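Local coordinates for putative iron-uptake ABC transport system,periplasmic iron-binding protein (Campylobacter jejuni, PDB 3E13) that probably captures ferric iron in the periplasm and delivers it to an ABC transporter for uptake into the cell, at residues A9-A14 against N197-G202; T100-I105 against N270-I275; I265-N270 against E280-V285. One frame throughout, in Å; residues are numbered along the deposited sequence.

Contact 1. Residues A9-A14 against N197-G202; sequences ARHYNA and NTYYIG. With FE (Fe (III) ion), chain B.
The rings of Tyr12 and Tyr199 stand almost perpendicular, their planes 89° apart, and bring Tyr12 OH within 2.8 Å of Tyr199 OH. One face of the Tyr12 ring carries CG of the His11 imidazole, displaced from the ring centre, while Arg10 NE lies in plane at its edge; CD1 of the same ring sits over a face of the Arg10 guanidinium. The Tyr200 ring takes Tyr199 CE1 over the centre of one face, so the two neighbouring tyrosines are closely packed. Tyr200 OH approaches the imidazole at its edge, beside NE2. These short polar approaches are not hydrogen bonds: the atoms converge on one iron(III) ion, which lies in the plane of the Tyr199 ring at its edge. His11 NE2 binds the iron at 2.2 Å. Tyr12 OH binds it at 1.9 Å. Tyr199 OH is 2.1 Å from the iron. Tyr200 OH is 2.0 Å from it. Tyr143 supplies the fifth protein ligand. At the start of helix 198-205, chi1 of 58° tucks the Tyr199 ring over its own backbone, whereas Tyr200 swings outward, and adjacent residues thereby reach the same ion. Second-shell bonds help to position three of the ligands. His11 ND1 donates to Ala9 O at 3.0 Å, which helps to set the imidazole's rotation; Asn197 ND2 donates to Tyr199 OH at 2.9 Å and a fairly straight 162°; Tyr12 OH is also bonded by Arg102 NH2. These donors, with the iron, would favour the phenolate forms of Tyr12 and Tyr199. A loop after strand 3-8 thus meets a helix start across the metal, an arrangement consistent with the interdomain cleft of periplasmic ferric-binding proteins, here with a site of one histidine and four tyrosines.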
loop_
_atom_site.group_PDB
_atom_site.type_symbol
_atom_site.label_atom_id
_atom_site.label_comp_id
_atom_site.label_asym_id
_atom_site.label_seq_id
_atom_site.Cartn_x
_atom_site.Cartn_y
_atom_site.Cartn_z
ATOM N N ALA A 9 -8.617 -0.496 -6.501
ATOM C CA ALA A 9 -8.094 0.692 -5.883
ATOM C C ALA A 9 -6.574 0.815 -6.061
ATOM O O ALA A 9 -5.968 1.691 -5.496
ATOM C CB ALA A 9 -8.494 0.767 -4.400
ATOM N N ARG A 10 -5.985 -0.083 -6.849
ATOM C CA ARG A 10 -4.630 0.120 -7.356
ATOM C C ARG A 10 -4.653 1.306 -8.348
ATOM O O ARG A 10 -5.737 1.808 -8.721
ATOM C CB ARG A 10 -4.064 -1.164 -7.960
ATOM C CG ARG A 10 -3.616 -2.132 -6.897
ATOM C CD ARG A 10 -3.097 -3.449 -7.436
ATOM N NE ARG A 10 -1.954 -3.321 -8.332
ATOM C CZ ARG A 10 -0.637 -3.385 -7.933
ATOM N NH1 ARG A 10 -0.290 -3.554 -6.656
ATOM N NH2 ARG A 10 0.316 -3.305 -8.870
ATOM N N HIS A 11 -3.494 1.816 -8.719
ATOM C CA HIS A 11 -3.415 3.054 -9.471
ATOM C C HIS A 11 -2.101 3.109 -10.253
ATOM O O HIS A 11 -1.338 4.090 -10.162
ATOM C CB HIS A 11 -3.569 4.234 -8.482
ATOM C CG HIS A 11 -2.905 3.984 -7.154
ATOM N ND1 HIS A 11 -3.574 3.446 -6.074
ATOM C CD2 HIS A 11 -1.616 4.159 -6.750
ATOM C CE1 HIS A 11 -2.715 3.299 -5.064
ATOM N NE2 HIS A 11 -1.527 3.748 -5.447
ATOM N N TYR A 12 -1.868 2.033 -11.012
ATOM C CA TYR A 12 -0.584 1.788 -11.662
ATOM C C TYR A 12 -0.732 1.399 -13.116
ATOM O O TYR A 12 -1.584 0.580 -13.480
ATOM C CB TYR A 12 0.155 0.665 -10.941
ATOM C CG TYR A 12 0.227 0.865 -9.445
ATOM C CD1 TYR A 12 -0.456 0.005 -8.576
ATOM C CD2 TYR A 12 0.860 1.952 -8.894
ATOM C CE1 TYR A 12 -0.443 0.173 -7.220
ATOM C CE2 TYR A 12 0.867 2.133 -7.539
ATOM C CZ TYR A 12 0.249 1.263 -6.691
ATOM O OH TYR A 12 0.304 1.539 -5.340
ATOM N N ASN A 13 0.124 1.980 -13.941
ATOM C CA ASN A 13 0.185 1.618 -15.346
ATOM C C ASN A 13 0.578 0.184 -15.574
ATOM O O ASN A 13 0.121 -0.452 -16.510
ATOM C CB ASN A 13 1.168 2.526 -16.049
ATOM C CG ASN A 13 0.501 3.626 -16.731
ATOM O OD1 ASN A 13 -0.521 4.149 -16.241
ATOM N ND2 ASN A 13 0.995 3.964 -17.910
ATOM N N ALA A 14 1.410 -0.374 -14.698
ATOM C CA ALA A 14 1.825 -1.761 -14.838
ATOM C C ALA A 14 0.683 -2.751 -14.844
ATOM O O ALA A 14 0.735 -3.808 -15.474
ATOM C CB ALA A 14 2.837 -2.153 -13.736
ATOM N N ASN A 197 5.739 5.321 0.238
ATOM C CA ASN A 197 5.992 3.914 -0.015
ATOM C C ASN A 197 7.212 3.753 -0.923
ATOM O O ASN A 197 7.540 4.590 -1.790
ATOM C CB ASN A 197 4.802 3.215 -0.671
ATOM C CG ASN A 197 3.619 3.019 0.254
ATOM O OD1 ASN A 197 3.745 3.026 1.501
ATOM N ND2 ASN A 197 2.441 2.809 -0.352
ATOM N N THR A 198 7.934 2.672 -0.691
ATOM C CA THR A 198 9.172 2.425 -1.375
ATOM C C THR A 198 9.058 2.354 -2.891
ATOM O O THR A 198 9.926 2.873 -3.624
ATOM C CB THR A 198 9.776 1.090 -0.906
ATOM O OG1 THR A 198 8.746 0.071 -0.812
ATOM C CG2 THR A 198 10.418 1.167 0.470
ATOM N N TYR A 199 8.017 1.678 -3.381
ATOM C CA TYR A 199 7.887 1.449 -4.822
ATOM C C TYR A 199 7.795 2.743 -5.610
ATOM O O TYR A 199 8.202 2.814 -6.738
ATOM C CB TYR A 199 6.739 0.481 -5.165
ATOM C CG TYR A 199 5.422 0.933 -4.668
ATOM C CD1 TYR A 199 4.632 1.761 -5.440
ATOM C CD2 TYR A 199 4.990 0.588 -3.392
ATOM C CE1 TYR A 199 3.463 2.245 -4.957
ATOM C CE2 TYR A 199 3.798 1.069 -2.898
ATOM C CZ TYR A 199 3.034 1.873 -3.685
ATOM O OH TYR A 199 1.839 2.400 -3.202
ATOM N N TYR A 200 7.253 3.801 -4.993
ATOM C CA TYR A 200 7.198 5.078 -5.719
ATOM C C TYR A 200 8.586 5.598 -6.057
ATOM O O TYR A 200 8.749 6.254 -7.091
ATOM C CB TYR A 200 6.437 6.181 -4.944
ATOM C CG TYR A 200 4.946 5.871 -4.859
ATOM C CD1 TYR A 200 4.174 5.840 -5.994
ATOM C CD2 TYR A 200 4.315 5.640 -3.624
ATOM C CE1 TYR A 200 2.803 5.555 -5.928
ATOM C CE2 TYR A 200 2.996 5.319 -3.552
ATOM C CZ TYR A 200 2.233 5.281 -4.684
ATOM O OH TYR A 200 0.915 4.995 -4.657
ATOM N N ILE A 201 9.590 5.335 -5.205
ATOM C CA ILE A 201 10.955 5.779 -5.507
ATOM C C ILE A 201 11.442 5.072 -6.771
ATOM O O ILE A 201 12.041 5.691 -7.644
ATOM C CB ILE A 201 11.936 5.536 -4.309
ATOM C CG1 ILE A 201 11.448 6.341 -3.112
ATOM C CG2 ILE A 201 13.379 5.846 -4.707
ATOM C CD1 ILE A 201 12.184 6.067 -1.847
ATOM N N GLY A 202 11.143 3.779 -6.897
ATOM C CA GLY A 202 11.427 3.083 -8.124
ATOM C C GLY A 202 10.689 3.533 -9.345
ATOM O O GLY A 202 11.267 3.619 -10.422
HETATM FE FE FE B . 0.259 3.180 -4.299
#

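Contact 2. Residues T100-I105 against N270-I275; sequences TKRARI and NYEFPI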
loop_
_atom_site.group_PDB
_atom_site.type_symbol
_atom_site.label_atom_id
_atom_site.label_comp_id
_atom_site.label_asym_id
_atom_site.label_seq_id
_atom_site.Cartn_x
_atom_site.Cartn_y
_atom_site.Cartn_z
ATOM N N THR A 100 1.381 -8.337 -3.374
ATOM C CA THR A 100 2.691 -7.709 -3.182
ATOM C C THR A 100 2.838 -7.227 -1.757
ATOM O O THR A 100 1.847 -7.062 -1.036
ATOM C CB THR A 100 2.914 -6.464 -4.069
ATOM O OG1 THR A 100 1.993 -5.441 -3.671
ATOM C CG2 THR A 100 2.690 -6.686 -5.497
ATOM N N LYS A 101 4.081 -6.916 -1.376
ATOM C CA LYS A 101 4.390 -6.154 -0.198
ATOM C C LYS A 101 5.004 -4.810 -0.601
ATOM O O LYS A 101 5.610 -4.654 -1.676
ATOM C CB LYS A 101 5.411 -6.881 0.725
ATOM C CG LYS A 101 4.835 -8.097 1.398
ATOM C CD LYS A 101 5.952 -9.111 1.815
ATOM C CE LYS A 101 6.712 -8.632 3.034
ATOM N NZ LYS A 101 7.916 -9.548 3.335
ATOM N N ARG A 102 4.835 -3.841 0.274
ATOM C CA ARG A 102 5.447 -2.506 0.144
ATOM C C ARG A 102 5.770 -1.972 1.541
ATOM O O ARG A 102 5.175 -2.376 2.491
ATOM C CB ARG A 102 4.517 -1.560 -0.645
ATOM C CG ARG A 102 3.093 -1.459 -0.069
ATOM C CD ARG A 102 2.056 -2.394 -0.768
ATOM N NE ARG A 102 1.905 -2.090 -2.177
ATOM C CZ ARG A 102 1.310 -1.022 -2.717
ATOM N NH1 ARG A 102 0.771 -0.095 -1.953
ATOM N NH2 ARG A 102 1.209 -0.904 -4.028
ATOM N N ALA A 103 6.744 -1.083 1.663
ATOM C CA ALA A 103 7.155 -0.546 2.938
ATOM C C ALA A 103 6.914 0.977 2.941
ATOM O O ALA A 103 7.213 1.642 1.942
ATOM C CB ALA A 103 8.637 -0.850 3.172
ATOM N N ARG A 104 6.355 1.497 4.043
ATOM C CA ARG A 104 6.105 2.910 4.172
ATOM C C ARG A 104 7.289 3.486 4.968
ATOM O O ARG A 104 7.462 3.222 6.175
ATOM C CB ARG A 104 4.752 3.186 4.823
ATOM C CG ARG A 104 4.298 4.620 4.621
ATOM C CD ARG A 104 2.828 4.746 4.579
ATOM N NE ARG A 104 2.368 6.068 4.160
ATOM C CZ ARG A 104 2.323 6.504 2.894
ATOM N NH1 ARG A 104 2.768 5.735 1.922
ATOM N NH2 ARG A 104 1.889 7.728 2.583
ATOM N N ILE A 105 8.109 4.249 4.256
ATOM C CA ILE A 105 9.377 4.741 4.796
ATOM C C ILE A 105 9.399 6.232 4.906
ATOM O O ILE A 105 8.399 6.919 4.590
ATOM C CB ILE A 105 10.567 4.192 3.941
ATOM C CG1 ILE A 105 10.445 4.556 2.457
ATOM C CG2 ILE A 105 10.566 2.623 4.060
ATOM C CD1 ILE A 105 10.694 6.009 2.119
ATOM N N ASN A 270 6.730 -2.321 -11.492
ATOM C CA ASN A 270 6.093 -1.515 -10.451
ATOM C C ASN A 270 6.890 -1.337 -9.183
ATOM O O ASN A 270 6.452 -0.613 -8.298
ATOM C CB ASN A 270 4.657 -1.993 -10.137
ATOM C CG ASN A 270 3.733 -0.833 -9.820
ATOM O OD1 ASN A 270 3.689 0.139 -10.597
ATOM N ND2 ASN A 270 3.019 -0.915 -8.700
ATOM N N TYR A 271 8.069 -1.964 -9.095
ATOM C CA TYR A 271 9.008 -1.770 -8.017
ATOM C C TYR A 271 8.515 -2.168 -6.639
ATOM O O TYR A 271 9.061 -1.722 -5.657
ATOM C CB TYR A 271 9.576 -0.328 -8.080
ATOM C CG TYR A 271 10.108 -0.110 -9.497
ATOM C CD1 TYR A 271 11.287 -0.715 -9.915
ATOM C CD2 TYR A 271 9.344 0.538 -10.452
ATOM C CE1 TYR A 271 11.704 -0.592 -11.207
ATOM C CE2 TYR A 271 9.773 0.686 -11.731
ATOM C CZ TYR A 271 10.959 0.113 -12.108
ATOM O OH TYR A 271 11.398 0.196 -13.423
ATOM N N GLU A 272 7.549 -3.080 -6.621
ATOM C CA GLU A 272 7.029 -3.632 -5.371
ATOM C C GLU A 272 7.820 -4.860 -4.997
ATOM O O GLU A 272 8.634 -5.354 -5.788
ATOM C CB GLU A 272 5.553 -3.953 -5.481
ATOM C CG GLU A 272 4.674 -2.735 -5.778
ATOM C CD GLU A 272 3.229 -3.097 -6.029
ATOM O OE1 GLU A 272 2.875 -3.299 -7.207
ATOM O OE2 GLU A 272 2.476 -3.170 -5.040
ATOM N N PHE A 273 7.626 -5.331 -3.773
ATOM C CA PHE A 273 8.226 -6.613 -3.324
ATOM C C PHE A 273 7.276 -7.744 -3.678
ATOM O O PHE A 273 6.093 -7.727 -3.303
ATOM C CB PHE A 273 8.492 -6.615 -1.811
ATOM C CG PHE A 273 9.395 -5.507 -1.334
ATOM C CD1 PHE A 273 8.900 -4.495 -0.565
ATOM C CD2 PHE A 273 10.756 -5.542 -1.584
ATOM C CE1 PHE A 273 9.757 -3.456 -0.126
ATOM C CE2 PHE A 273 11.593 -4.508 -1.146
ATOM C CZ PHE A 273 11.069 -3.496 -0.410
ATOM N N PRO A 274 7.759 -8.792 -4.349
ATOM C CA PRO A 274 6.909 -9.964 -4.617
ATOM C C PRO A 274 6.493 -10.680 -3.356
ATOM O O PRO A 274 7.226 -10.685 -2.346
ATOM C CB PRO A 274 7.819 -10.900 -5.408
ATOM C CG PRO A 274 9.204 -10.488 -5.005
ATOM C CD PRO A 274 9.148 -9.001 -4.804
ATOM N N ILE A 275 5.360 -11.371 -3.428
ATOM C CA ILE A 275 4.973 -12.295 -2.364
ATOM C C ILE A 275 5.739 -13.603 -2.505
ATOM O O ILE A 275 6.177 -14.162 -1.506
ATOM C CB ILE A 275 3.466 -12.536 -2.409
ATOM C CG1 ILE A 275 2.773 -11.230 -2.095
ATOM C CG2 ILE A 275 3.037 -13.667 -1.463
ATOM C CD1 ILE A 275 2.938 -10.694 -0.717
#
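Glu272 OE2 gathers three donors from 100-105. Arg102 grips it side-on with two nitrogens, NH2 at 2.8 Å from OE2 and NE at 3.1 Å from the same oxygen, a salt bridge in which OE2 lies in the guanidinium plane. The carboxylate is turned 73° from that plane, so NH2 reaches OE2 from above the carboxylate while NE comes in on the anti side. Thr100 OG1 adds the third bond, donating to Glu272 OE2 over 2.7 Å from the opposite face of the carboxylate to NH2, so that OE2 is held between them. The other oxygen is held as well: Asn270 ND2 donates to Glu272 OE1 at 2.8 Å, and Arg10 forms a salt bridge to it. The Arg102 chain folds at its second and third torsions to lie beside Glu272; it also reaches the iron ligand Tyr12, placing this buried charge network in the second shell of the iron site. The backbones meet as a short antiparallel bridge, Lys101 with Phe273 being a hydrogen-bonded pair: Lys101 N donates to Phe273 O at 2.9 Å and 169°, and Phe273 N to Lys101 O at 3.0 Å. Strand 273-274 thereby pairs with the long strand 97-109, which belongs to the sheet probably containing the hinge between the two lobes. Lys101 and Phe273 share one face of the sheet. The Phe273 ring turns its edge to the strand, CD1 lying 3.5 Å from Lys101 O, with Ala103 CB nearby. Ile275 packs its CG1 and CD1 against the backbone of Thr100, CD1 also reaching Lys101 CG at 3.8 Å; the lysine chain crosses the isoleucine at about a right angle and carries NZ onward to a salt bridge with Glu293.

Contact 3. Residues I265-N270 against E280-V285; sequences ILTDSN and ELSQTV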
loop_
_atom_site.group_PDB
_atom_site.type_symbol
_atom_site.label_atom_id
_atom_site.label_comp_id
_atom_site.label_asym_id
_atom_site.label_seq_id
_atom_site.Cartn_x
_atom_site.Cartn_y
_atom_site.Cartn_z
ATOM N N ILE A 265 6.799 -9.053 -13.063
ATOM C CA ILE A 265 6.411 -7.735 -13.559
ATOM C C ILE A 265 6.152 -6.779 -12.396
ATOM O O ILE A 265 6.495 -5.602 -12.439
ATOM C CB ILE A 265 5.179 -7.848 -14.454
ATOM C CG1 ILE A 265 5.553 -8.574 -15.764
ATOM C CG2 ILE A 265 4.505 -6.460 -14.670
ATOM C CD1 ILE A 265 4.367 -8.798 -16.627
ATOM N N LEU A 266 5.525 -7.281 -11.349
ATOM C CA LEU A 266 5.209 -6.421 -10.205
ATOM C C LEU A 266 6.468 -5.836 -9.575
ATOM O O LEU A 266 6.440 -4.693 -9.131
ATOM C CB LEU A 266 4.373 -7.181 -9.206
ATOM C CG LEU A 266 2.898 -7.422 -9.638
ATOM C CD1 LEU A 266 2.270 -8.556 -8.864
ATOM C CD2 LEU A 266 2.092 -6.175 -9.516
ATOM N N THR A 267 7.580 -6.590 -9.551
ATOM C CA THR A 267 8.816 -5.998 -9.047
ATOM C C THR A 267 9.621 -5.254 -10.133
ATOM O O THR A 267 10.196 -4.194 -9.864
ATOM C CB THR A 267 9.636 -7.049 -8.263
ATOM O OG1 THR A 267 10.715 -6.415 -7.578
ATOM C CG2 THR A 267 10.292 -8.100 -9.154
ATOM N N ASP A 268 9.617 -5.768 -11.358
ATOM C CA ASP A 268 10.391 -5.164 -12.430
ATOM C C ASP A 268 9.802 -3.861 -12.990
ATOM O O ASP A 268 10.566 -2.949 -13.385
ATOM C CB ASP A 268 10.610 -6.131 -13.565
ATOM C CG ASP A 268 11.687 -7.155 -13.267
ATOM O OD1 ASP A 268 12.230 -7.311 -12.113
ATOM O OD2 ASP A 268 12.009 -7.929 -14.187
ATOM N N SER A 269 8.482 -3.820 -13.078
ATOM C CA SER A 269 7.770 -2.719 -13.680
ATOM C C SER A 269 7.055 -1.808 -12.672
ATOM O O SER A 269 6.839 -0.647 -12.989
ATOM C CB SER A 269 6.774 -3.228 -14.734
ATOM O OG SER A 269 7.514 -3.821 -15.820
ATOM N N ASN A 270 6.730 -2.321 -11.492
ATOM C CA ASN A 270 6.093 -1.515 -10.451
ATOM C C ASN A 270 6.890 -1.337 -9.183
ATOM O O ASN A 270 6.452 -0.613 -8.298
ATOM C CB ASN A 270 4.657 -1.993 -10.137
ATOM C CG ASN A 270 3.733 -0.833 -9.820
ATOM O OD1 ASN A 270 3.689 0.139 -10.597
ATOM N ND2 ASN A 270 3.019 -0.915 -8.700
ATOM N N GLU A 280 13.286 -13.097 -7.996
ATOM C CA GLU A 280 14.331 -12.106 -7.729
ATOM C C GLU A 280 13.780 -10.697 -7.778
ATOM O O GLU A 280 12.990 -10.342 -8.662
ATOM C CB GLU A 280 15.481 -12.256 -8.721
ATOM C CG GLU A 280 16.317 -13.503 -8.456
ATOM C CD GLU A 280 17.352 -13.349 -7.360
ATOM O OE1 GLU A 280 17.615 -12.179 -6.959
ATOM O OE2 GLU A 280 17.970 -14.396 -6.941
ATOM N N LEU A 281 14.243 -9.875 -6.851
ATOM C CA LEU A 281 13.924 -8.454 -6.861
ATOM C C LEU A 281 14.517 -7.777 -8.086
ATOM O O LEU A 281 15.543 -8.166 -8.587
ATOM C CB LEU A 281 14.413 -7.764 -5.583
ATOM C CG LEU A 281 13.935 -8.317 -4.267
ATOM C CD1 LEU A 281 14.507 -7.540 -3.117
ATOM C CD2 LEU A 281 12.417 -8.395 -4.202
ATOM N N SER A 282 13.847 -6.754 -8.602
ATOM C CA SER A 282 14.379 -5.953 -9.678
ATOM C C SER A 282 15.578 -5.174 -9.121
ATOM O O SER A 282 15.740 -5.026 -7.901
ATOM C CB SER A 282 13.340 -4.965 -10.192
ATOM O OG SER A 282 12.994 -4.067 -9.175
ATOM N N GLN A 283 16.453 -4.732 -10.015
ATOM C CA GLN A 283 17.704 -4.118 -9.558
ATOM C C GLN A 283 17.477 -2.813 -8.773
ATOM O O GLN A 283 18.161 -2.538 -7.794
ATOM C CB GLN A 283 18.645 -3.818 -10.736
ATOM C CG GLN A 283 18.811 -4.934 -11.714
ATOM C CD GLN A 283 18.997 -6.292 -11.110
ATOM O OE1 GLN A 283 18.307 -7.279 -11.554
ATOM N NE2 GLN A 283 19.871 -6.417 -10.141
ATOM N N THR A 284 16.491 -2.030 -9.197
ATOM C CA THR A 284 16.096 -0.825 -8.479
ATOM C C THR A 284 15.663 -1.153 -7.063
ATOM O O THR A 284 16.002 -0.474 -6.106
ATOM C CB THR A 284 14.946 -0.173 -9.235
ATOM O OG1 THR A 284 15.436 0.342 -10.486
ATOM C CG2 THR A 284 14.401 0.991 -8.528
ATOM N N VAL A 285 14.878 -2.203 -6.921
ATOM C CA VAL A 285 14.395 -2.560 -5.593
ATOM C C VAL A 285 15.567 -3.091 -4.718
ATOM O O VAL A 285 15.626 -2.829 -3.550
ATOM C CB VAL A 285 13.254 -3.608 -5.695
ATOM C CG1 VAL A 285 12.834 -4.126 -4.371
ATOM C CG2 VAL A 285 12.039 -2.979 -6.420
#
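Ser282, the N-cap of helix 283-288, is joined to Thr267 near the end of helix 260-268, so that one helix start is tied to another helix's last turn. Ser282 OG donates to Thr267 O at 2.9 Å, but from well above the carbonyl plane, 57° out of it. The same hydroxyl accepts a weak capping bond from Val285 N, 3.5 Å from Ser282 OG; a chi1 of 63° leans it over the main chain, where it meets both partners. In return, Ser282 N reaches Thr267 OG1 over a straight (168°) but weak bond of 3.3 Å. Thr267 OG1 gives its proton to Glu272 O and so can accept from Ser282 N. Around this polar core the packing is light: the methyl CG2 of Thr267 lies 3.5 Å from Glu280 O, and Val285 CG2 rests 3.9 Å from Thr267 OG1. On another side Asp268 OD1 abuts Ser282 CB at 3.2 Å; the same OD1 forms a salt bridge with Lys264 NZ, which also bonds Glu280 O. Leu281 packs on Pro274, its CD2 only grazing Thr267 OG1. The arrangement is that of a serine N-cap whose hydroxyl weakly caps helix 283-288 and bonds Thr267 O in the last turn of helix 260-268, with strand 273-274 between the two helices in the chain.

In the fold
From the N terminus, the loop after strand 3-8 is brought to the start of helix 198-205 by contact 1, closing a loop of some 180 residues around the iron. Contact 2 opens inside that loop, on strand 97-109, and closes beyond it at 270-275, so the two cross. Contact 3 is short-range and opens only after contact 1 has closed; its first segment shares Asn270 with contact 2 and its second comes later, so contacts 2 and 3 also cross. Strand 273-274 lies between the two helices of contact 3 in the chain. Arg102 and Asn270 touch Tyr12 and Tyr199, linking the metal site to the sheet and these helices.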